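Local coordinates for protein oxaloacetate acetyl hydrolase (Cryphonectria parasitica, PDB 3M0J) that is a TIM-barrel enzyme of the phosphoenolpyruvate phosphomutase family that holds a manganese(II) ion and a bound ligand at the mouth of its barrel, at residues S48-G53 with P90-M95; A167-L172 with G195-F200; L220-N225 with M244-A249. One frame throughout, in Å; residues are numbered along the deposited sequence.

Interaction 1 of 3, residues S48-G53 with P90-M95; sequences SLYMTG and PLIADM. With MN (manganese (II) ion), chain C; OAF (2,2-difluoro-3,3-dihydroxybutanedioic acid), chain B.
Asp94 has CG swung trans to its backbone N (chi1 -165°), which carries its carboxylate across to Gly53, while the similar torsion of Tyr50 (chi1 166°) takes its phenol end past Ile92 to the level of Asp94. Asp94 OD2 binds the manganese ion at 2.1 Å and accepts a weak, bent bond from Gly53 N. OD1 is met by Asp96 N and probably by a metal-bound water, which together would hold the carboxylate's rotation. Two oxygens of 2,2-difluoro-3,3-dihydroxybutanedioic acid, O1 and O3, and three waters complete a six-coordinate sphere. Thr52 OG1 gives a short bond (2.5 Å) to ligand O2 and also N-caps helix 53-61 through Gly55 N. Tyr50 OH accepts from ligand O4 at 3.2 Å and is bonded to His121; the ring presents its edge to ligand O2 and crosses Ile92 at about a right angle, CD1 lying 4.0 Å from Ile92 CG2. On the other face of the sheet, Leu91 CD1 fits against Leu49 CB (3.8 Å) and Met51 CB (4.0 Å), with helix 71-82 packed on Met51. The backbones are parallel, and Ile92 bonds through N to Leu49 O (2.8 Å) and through O to Met51 N (2.8 Å). The pair thus contributes a metal-binding carboxylate and a helix N-terminus to the C-terminal mouth of the TIM barrel, where the ligand is bound.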
# COMPACT_ATOMS: atom_id res chain seq x y z
N SER A 48 25.33 -9.84 -2.85
CA SER A 48 24.19 -9.44 -3.67
C SER A 48 23.04 -10.32 -3.27
O SER A 48 23.24 -11.46 -2.84
CB SER A 48 24.51 -9.63 -5.16
OG SER A 48 23.47 -9.07 -5.97
N LEU A 49 21.83 -9.79 -3.40
CA LEU A 49 20.61 -10.50 -3.04
C LEU A 49 19.69 -10.62 -4.25
O LEU A 49 19.79 -9.84 -5.20
CB LEU A 49 19.87 -9.74 -1.93
CG LEU A 49 20.20 -10.07 -0.47
CD1 LEU A 49 21.68 -9.99 -0.18
CD2 LEU A 49 19.44 -9.14 0.45
N TYR A 50 18.81 -11.60 -4.21
CA TYR A 50 17.81 -11.74 -5.25
C TYR A 50 16.43 -11.77 -4.60
O TYR A 50 16.21 -12.52 -3.65
CB TYR A 50 18.05 -13.02 -6.04
CG TYR A 50 16.87 -13.38 -6.89
CD1 TYR A 50 16.49 -12.56 -7.95
CD2 TYR A 50 16.13 -14.52 -6.63
CE1 TYR A 50 15.39 -12.88 -8.74
CE2 TYR A 50 15.03 -14.84 -7.41
CZ TYR A 50 14.67 -14.02 -8.45
OH TYR A 50 13.59 -14.35 -9.21
N MET A 51 15.50 -10.96 -5.12
CA MET A 51 14.12 -11.03 -4.66
C MET A 51 13.28 -11.89 -5.59
O MET A 51 13.04 -11.53 -6.74
CB MET A 51 13.48 -9.65 -4.55
CG MET A 51 12.13 -9.71 -3.81
SD MET A 51 11.22 -8.17 -3.88
CE MET A 51 10.38 -8.38 -5.47
N THR A 52 12.85 -13.03 -5.07
CA THR A 52 12.02 -13.96 -5.80
C THR A 52 10.58 -13.47 -5.90
O THR A 52 9.98 -13.03 -4.91
CB THR A 52 12.03 -15.35 -5.12
OG1 THR A 52 10.91 -16.11 -5.58
CG2 THR A 52 11.91 -15.24 -3.60
N GLY A 53 10.02 -13.53 -7.11
CA GLY A 53 8.61 -13.21 -7.32
C GLY A 53 7.73 -14.27 -6.68
O GLY A 53 6.72 -13.95 -6.03
N PRO A 90 23.69 -4.97 -3.40
CA PRO A 90 22.72 -4.71 -4.47
C PRO A 90 21.61 -5.75 -4.46
O PRO A 90 21.87 -6.91 -4.12
CB PRO A 90 23.53 -4.92 -5.75
CG PRO A 90 24.92 -5.24 -5.35
CD PRO A 90 25.05 -5.28 -3.88
N LEU A 91 20.41 -5.35 -4.87
CA LEU A 91 19.30 -6.28 -5.01
C LEU A 91 18.89 -6.49 -6.47
O LEU A 91 18.63 -5.52 -7.20
CB LEU A 91 18.05 -5.75 -4.31
CG LEU A 91 16.78 -6.61 -4.44
CD1 LEU A 91 16.98 -7.93 -3.70
CD2 LEU A 91 15.53 -5.89 -3.90
N ILE A 92 18.86 -7.76 -6.90
CA ILE A 92 18.35 -8.07 -8.19
C ILE A 92 16.92 -8.51 -7.89
O ILE A 92 16.70 -9.38 -7.04
CB ILE A 92 19.11 -9.22 -8.89
CG1 ILE A 92 20.51 -8.75 -9.30
CG2 ILE A 92 18.34 -9.68 -10.10
CD1 ILE A 92 21.41 -9.90 -9.81
N ALA A 93 15.93 -7.91 -8.55
CA ALA A 93 14.54 -8.28 -8.29
C ALA A 93 13.83 -8.83 -9.53
O ALA A 93 13.98 -8.31 -10.63
CB ALA A 93 13.74 -7.06 -7.73
N ASP A 94 13.07 -9.90 -9.35
CA ASP A 94 12.16 -10.41 -10.36
C ASP A 94 11.25 -9.27 -10.81
O ASP A 94 10.85 -8.53 -10.04
CB ASP A 94 11.30 -11.47 -9.67
CG ASP A 94 10.55 -12.35 -10.63
OD1 ASP A 94 10.42 -12.00 -11.83
OD2 ASP A 94 10.06 -13.40 -10.15
N MET A 95 10.99 -9.07 -12.05
CA MET A 95 10.03 -8.12 -12.53
C MET A 95 9.09 -8.84 -13.49
O MET A 95 8.34 -8.22 -14.24
CB MET A 95 10.58 -6.82 -13.14
CG MET A 95 11.43 -6.99 -14.42
SD MET A 95 11.81 -5.40 -15.22
CE MET A 95 10.23 -5.00 -15.92
MN MN C . 9.43 -15.28 -10.84
O2 OAF B . 11.79 -16.95 -7.79
C1 OAF B . 11.24 -16.67 -8.81
O1 OAF B . 10.06 -15.93 -8.80
C2 OAF B . 11.68 -17.29 -10.14
O4 OAF B . 13.09 -17.33 -10.21
O3 OAF B . 11.22 -16.50 -11.20
C3 OAF B . 11.06 -18.71 -10.17
F1 OAF B . 11.82 -19.55 -9.40
F2 OAF B . 9.78 -18.73 -9.70
C4 OAF B . 11.02 -19.21 -11.61
O5 OAF B . 10.05 -19.02 -12.28
O6 OAF B . 12.08 -20.00 -12.04
O HOH W 1 9.54 -14.38 -12.90
O HOH W 2 7.50 -14.60 -10.17
O HOH W 3 8.21 -16.95 -11.65

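Interaction 2 of 3, residues A167-L172 with G195-F200. With OAF (2,2-difluoro-3,3-dihydroxybutanedioic acid), chain B.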
# COMPACT_ATOMS: atom_id res chain seq x y z
N ALA A 167 17.58 -10.26 -19.37
CA ALA A 167 16.58 -10.79 -20.28
C ALA A 167 16.40 -12.27 -20.01
O ALA A 167 17.31 -13.07 -20.25
CB ALA A 167 17.00 -10.56 -21.73
N ARG A 168 15.22 -12.63 -19.52
CA ARG A 168 14.92 -14.02 -19.24
C ARG A 168 14.04 -14.58 -20.34
O ARG A 168 13.10 -13.93 -20.78
CB ARG A 168 14.18 -14.11 -17.90
CG ARG A 168 13.54 -15.47 -17.66
CD ARG A 168 12.98 -15.57 -16.23
NE ARG A 168 11.96 -16.62 -16.14
CZ ARG A 168 11.47 -17.08 -14.99
NH1 ARG A 168 11.94 -16.62 -13.82
NH2 ARG A 168 10.51 -18.00 -15.00
N THR A 169 14.36 -15.80 -20.79
CA THR A 169 13.46 -16.51 -21.69
C THR A 169 12.97 -17.82 -21.09
O THR A 169 13.76 -18.64 -20.60
CB THR A 169 14.05 -16.77 -23.10
OG1 THR A 169 13.07 -17.45 -23.89
CG2 THR A 169 15.30 -17.64 -23.01
N ASP A 170 11.66 -17.98 -21.12
CA ASP A 170 10.97 -19.18 -20.67
C ASP A 170 10.61 -20.08 -21.84
O ASP A 170 9.76 -20.96 -21.71
CB ASP A 170 9.71 -18.74 -19.93
CG ASP A 170 10.01 -18.31 -18.52
OD1 ASP A 170 10.18 -19.21 -17.68
OD2 ASP A 170 10.13 -17.10 -18.26
N ALA A 171 11.25 -19.85 -22.98
CA ALA A 171 10.85 -20.51 -24.23
C ALA A 171 11.30 -21.96 -24.36
O ALA A 171 10.83 -22.68 -25.24
CB ALA A 171 11.35 -19.70 -25.42
N LEU A 172 12.21 -22.40 -23.50
CA LEU A 172 12.75 -23.75 -23.64
C LEU A 172 11.62 -24.79 -23.61
O LEU A 172 11.53 -25.65 -24.49
CB LEU A 172 13.80 -24.05 -22.57
CG LEU A 172 14.50 -25.41 -22.69
CD1 LEU A 172 15.15 -25.53 -24.05
CD2 LEU A 172 15.51 -25.61 -21.58
N GLY A 195 21.77 -12.34 -19.78
CA GLY A 195 20.73 -13.23 -20.27
C GLY A 195 20.45 -14.30 -19.24
O GLY A 195 21.34 -14.68 -18.48
N LEU A 196 19.21 -14.78 -19.21
CA LEU A 196 18.83 -15.86 -18.32
C LEU A 196 18.01 -16.86 -19.11
O LEU A 196 16.86 -16.57 -19.49
CB LEU A 196 18.03 -15.32 -17.13
CG LEU A 196 17.17 -16.25 -16.27
CD1 LEU A 196 17.82 -17.57 -15.90
CD2 LEU A 196 16.70 -15.49 -15.04
N LEU A 197 18.60 -18.02 -19.40
CA LEU A 197 17.85 -19.11 -20.01
C LEU A 197 17.26 -19.92 -18.87
O LEU A 197 18.00 -20.55 -18.11
CB LEU A 197 18.74 -19.97 -20.94
CG LEU A 197 18.03 -20.84 -21.99
CD1 LEU A 197 19.00 -21.37 -23.04
CD2 LEU A 197 17.27 -22.00 -21.34
N GLU A 198 15.94 -19.86 -18.73
CA GLU A 198 15.25 -20.45 -17.57
C GLU A 198 15.08 -21.96 -17.74
O GLU A 198 14.78 -22.45 -18.84
CB GLU A 198 13.89 -19.79 -17.38
CG GLU A 198 12.94 -20.54 -16.48
CD GLU A 198 13.15 -20.24 -15.01
OE1 GLU A 198 14.12 -19.51 -14.66
OE2 GLU A 198 12.33 -20.73 -14.20
N GLY A 199 15.29 -22.69 -16.64
CA GLY A 199 14.96 -24.10 -16.59
C GLY A 199 15.74 -25.02 -17.51
O GLY A 199 15.15 -25.78 -18.27
N PHE A 200 17.06 -24.98 -17.41
CA PHE A 200 17.88 -25.90 -18.20
C PHE A 200 17.42 -27.33 -17.93
O PHE A 200 16.97 -27.64 -16.83
CB PHE A 200 19.36 -25.76 -17.85
CG PHE A 200 20.00 -24.51 -18.36
CD1 PHE A 200 20.11 -24.27 -19.71
CD2 PHE A 200 20.50 -23.57 -17.48
CE1 PHE A 200 20.71 -23.11 -20.18
CE2 PHE A 200 21.10 -22.41 -17.94
CZ PHE A 200 21.20 -22.19 -19.29
O2 OAF B . 11.79 -16.95 -7.79
C1 OAF B . 11.24 -16.67 -8.81
O1 OAF B . 10.06 -15.93 -8.80
C2 OAF B . 11.68 -17.29 -10.14
O4 OAF B . 13.09 -17.33 -10.21
O3 OAF B . 11.22 -16.50 -11.20
C3 OAF B . 11.06 -18.71 -10.17
F1 OAF B . 11.82 -19.55 -9.40
F2 OAF B . 9.78 -18.73 -9.70
C4 OAF B . 11.02 -19.21 -11.61
O5 OAF B . 10.05 -19.02 -12.28
O6 OAF B . 12.08 -20.00 -12.04
O HOH W 4 13.55 -21.32 -20.89
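Arg168 and Glu198 meet as charged groups. The arginine chain runs extended from CG to NE, and the Glu198 carboxylate stacks over one face of the guanidinium, the planes 10° apart, with Glu198 CD 3.4 Å above the plane. No N-H points at Glu198 OE2, whose position is less certain. Arg168 grips Asp170 side-on, NH2 to OD1 (3.0 Å) in the guanidinium plane and NE to OD2 (2.8 Å) tilted somewhat from it, Lys137 also pairing with Asp170. The remaining edge serves 2,2-difluoro-3,3-dihydroxybutanedioic acid: NH1 reaches its O3 at 2.7 Å and NH2 its O5 at 2.9 Å. Glu198 OE1 accepts a hydrogen bond from Asn221 ND2.

Among backbone bonds, Leu196 N donates to Ala167 O, and Leu196 O receives Thr169 N (2.9 Å), in parallel pairing. Thr169 O takes Glu198 N, and a water bridges Thr169 O, Glu198 O and Leu172 N where the strands end.

In the apolar packing, Leu196 CD2 lies 3.9 Å from Arg168 CD, alongside the arginine stem, and Leu172 CD2 meets Leu197 CD2 at 4.0 Å on the face of Thr169 and Leu197. This Arg168-Asp170-Glu198 network lines one side of the TIM-barrel ligand site, at the strands' C-terminal ends.

Interaction 3 of 3, residues L220-N225 with M244-A249. With CA (calcium ion), chain D; OAF (2,2-difluoro-3,3-dihydroxybutanedioic acid), chain B.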
# COMPACT_ATOMS: atom_id res chain seq x y z
N LEU A 220 22.39 -17.88 -14.00
CA LEU A 220 21.81 -19.19 -13.82
C LEU A 220 20.80 -19.14 -12.69
O LEU A 220 21.13 -18.69 -11.61
CB LEU A 220 22.92 -20.17 -13.45
CG LEU A 220 22.48 -21.58 -13.05
CD1 LEU A 220 21.77 -22.25 -14.24
CD2 LEU A 220 23.71 -22.35 -12.62
N ASN A 221 19.57 -19.58 -12.95
CA ASN A 221 18.55 -19.59 -11.91
C ASN A 221 18.40 -20.98 -11.28
O ASN A 221 17.79 -21.89 -11.85
CB ASN A 221 17.21 -19.12 -12.45
CG ASN A 221 16.09 -19.23 -11.43
OD1 ASN A 221 16.35 -19.24 -10.23
ND2 ASN A 221 14.85 -19.33 -11.89
N SER A 222 18.98 -21.14 -10.11
CA SER A 222 18.88 -22.40 -9.39
C SER A 222 17.56 -22.42 -8.64
O SER A 222 17.28 -21.53 -7.85
CB SER A 222 20.04 -22.55 -8.41
OG SER A 222 19.94 -23.77 -7.69
N VAL A 223 16.74 -23.42 -8.92
CA VAL A 223 15.45 -23.55 -8.25
C VAL A 223 15.50 -24.77 -7.35
O VAL A 223 15.48 -25.90 -7.82
CB VAL A 223 14.30 -23.67 -9.26
CG1 VAL A 223 12.98 -23.93 -8.55
CG2 VAL A 223 14.21 -22.40 -10.09
N GLU A 224 15.58 -24.53 -6.04
CA GLU A 224 15.77 -25.62 -5.09
C GLU A 224 14.61 -26.60 -5.15
O GLU A 224 13.46 -26.21 -5.01
CB GLU A 224 15.92 -25.06 -3.68
CG GLU A 224 15.96 -26.15 -2.59
CD GLU A 224 17.21 -27.02 -2.65
OE1 GLU A 224 18.09 -26.80 -3.51
OE2 GLU A 224 17.31 -27.93 -1.81
N ASN A 225 14.94 -27.87 -5.37
CA ASN A 225 13.94 -28.94 -5.41
C ASN A 225 13.00 -28.84 -6.60
O ASN A 225 11.91 -29.40 -6.58
CB ASN A 225 13.16 -28.96 -4.10
CG ASN A 225 14.04 -29.33 -2.94
OD1 ASN A 225 15.05 -29.97 -3.15
ND2 ASN A 225 13.68 -28.91 -1.73
N MET A 244 24.50 -16.11 -10.29
CA MET A 244 23.71 -17.29 -9.98
C MET A 244 22.75 -16.92 -8.85
O MET A 244 23.18 -16.48 -7.78
CB MET A 244 24.62 -18.45 -9.57
CG MET A 244 23.89 -19.75 -9.28
SD MET A 244 25.07 -21.09 -9.04
CE MET A 244 23.98 -22.50 -9.00
N ILE A 245 21.46 -17.10 -9.09
CA ILE A 245 20.45 -16.79 -8.09
C ILE A 245 19.85 -18.08 -7.58
O ILE A 245 19.78 -19.08 -8.30
CB ILE A 245 19.36 -15.84 -8.61
CG1 ILE A 245 18.48 -16.53 -9.66
CG2 ILE A 245 19.99 -14.58 -9.21
CD1 ILE A 245 17.40 -15.61 -10.21
N PHE A 246 19.43 -18.07 -6.31
CA PHE A 246 18.90 -19.25 -5.66
C PHE A 246 17.50 -18.94 -5.22
O PHE A 246 17.26 -18.56 -4.08
CB PHE A 246 19.80 -19.65 -4.49
CG PHE A 246 21.13 -20.16 -4.93
CD1 PHE A 246 21.37 -21.52 -5.02
CD2 PHE A 246 22.13 -19.27 -5.31
CE1 PHE A 246 22.59 -21.99 -5.46
CE2 PHE A 246 23.35 -19.74 -5.73
CZ PHE A 246 23.59 -21.10 -5.82
N SER A 247 16.56 -19.08 -6.15
CA SER A 247 15.21 -18.55 -5.98
C SER A 247 14.48 -18.99 -4.72
O SER A 247 13.77 -18.20 -4.11
CB SER A 247 14.37 -18.91 -7.20
OG SER A 247 14.81 -18.14 -8.30
N PHE A 248 14.64 -20.26 -4.34
CA PHE A 248 13.90 -20.84 -3.22
C PHE A 248 14.78 -21.12 -2.01
O PHE A 248 14.38 -21.86 -1.10
CB PHE A 248 13.16 -22.12 -3.64
CG PHE A 248 11.94 -21.85 -4.46
CD1 PHE A 248 10.68 -21.97 -3.91
CD2 PHE A 248 12.06 -21.44 -5.78
CE1 PHE A 248 9.55 -21.70 -4.66
CE2 PHE A 248 10.94 -21.16 -6.53
CZ PHE A 248 9.67 -21.29 -5.97
N ALA A 249 15.94 -20.48 -1.97
CA ALA A 249 16.94 -20.73 -0.92
C ALA A 249 16.47 -20.42 0.50
O ALA A 249 16.98 -20.98 1.48
CB ALA A 249 18.22 -19.95 -1.22
CA CA D . 17.02 -30.19 -1.93
O2 OAF B . 11.79 -16.95 -7.79
C1 OAF B . 11.24 -16.67 -8.81
O1 OAF B . 10.06 -15.93 -8.80
C2 OAF B . 11.68 -17.29 -10.14
O4 OAF B . 13.09 -17.33 -10.21
O3 OAF B . 11.22 -16.50 -11.20
C3 OAF B . 11.06 -18.71 -10.17
F1 OAF B . 11.82 -19.55 -9.40
F2 OAF B . 9.78 -18.73 -9.70
C4 OAF B . 11.02 -19.21 -11.61
O5 OAF B . 10.05 -19.02 -12.28
O6 OAF B . 12.08 -20.00 -12.04
O HOH W 5 17.18 -22.09 -4.84
O HOH W 6 19.03 -30.90 -0.77
O HOH W 7 18.23 -30.36 -3.94
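Polar side chains meet where Ser247 OG donates to Asn221 OD1 (2.7 Å), approaching 28° out of the amide's carbonyl plane. The same hydroxyl accepts from O4 of the bound 2,2-difluoro-3,3-dihydroxybutanedioic acid at 2.7 Å, so it bridges the amide and the ligand. Asn221 has CG trans to its backbone N (chi1 176°), which lays the amide along the inner face; its ND2 turns to Glu198 and makes a weak, less certain bond to ligand O6. These partners are consistent with the amide orientation as modelled.

Parallel backbone pairing brings Ile245 N to Leu220 O, Ser222 N to Ile245 O (2.9 Å) and Ser247 N to Ser222 O. Past the last pair, one water links Ser222 O with Phe248 N, and a type I turn runs from Phe246 to Ala249.

Van der Waals packing occupies both faces. Leu220 and Met244 lie side by side, CD2 to CE 3.6 Å, packed against Ala236 of helix 233-239, and Ser222 OG sits near Phe246 CD1. Towards the pocket, Ile245 CG1 rests against Asn221 OD1, while Val223 CG1 reaches Phe248 CD2 at 3.8 Å; the Phe248 ring turns its edge to ligand F1, CE2 standing 3.4 Å away.

Metal coordination extends the contact outward: Glu224 OE2 (2.3 Å) and Asn225 OD1 bind a calcium ion, with Thr273 O and Asp275 OD1 of the second subunit and two waters. The strands belong to a right-handed beta-alpha-beta unit of the TIM barrel, its inner face lining the ligand pocket and its loop reaching the subunit interface.

How the interactions relate
From the N terminus, interaction 1 pairs the second and third barrel strands and closes a loop containing helices 53-61 and 71-82. Interaction 2 follows, joining the fifth and sixth strands around helix 177-189, and interaction 3 joins the seventh and eighth around helix 233-239. The three loops come in series; none nests or crosses. In space the order bends into a ring: strand 219-222 neighbours 194-197, where Glu198 meets Asn221, and Tyr50 packs on Ser247 and Ile245, so interaction 3 touches both others. Interactions 1 and 2 stay about 5 Å apart at their nearest atoms, yet all three converge on one ligand.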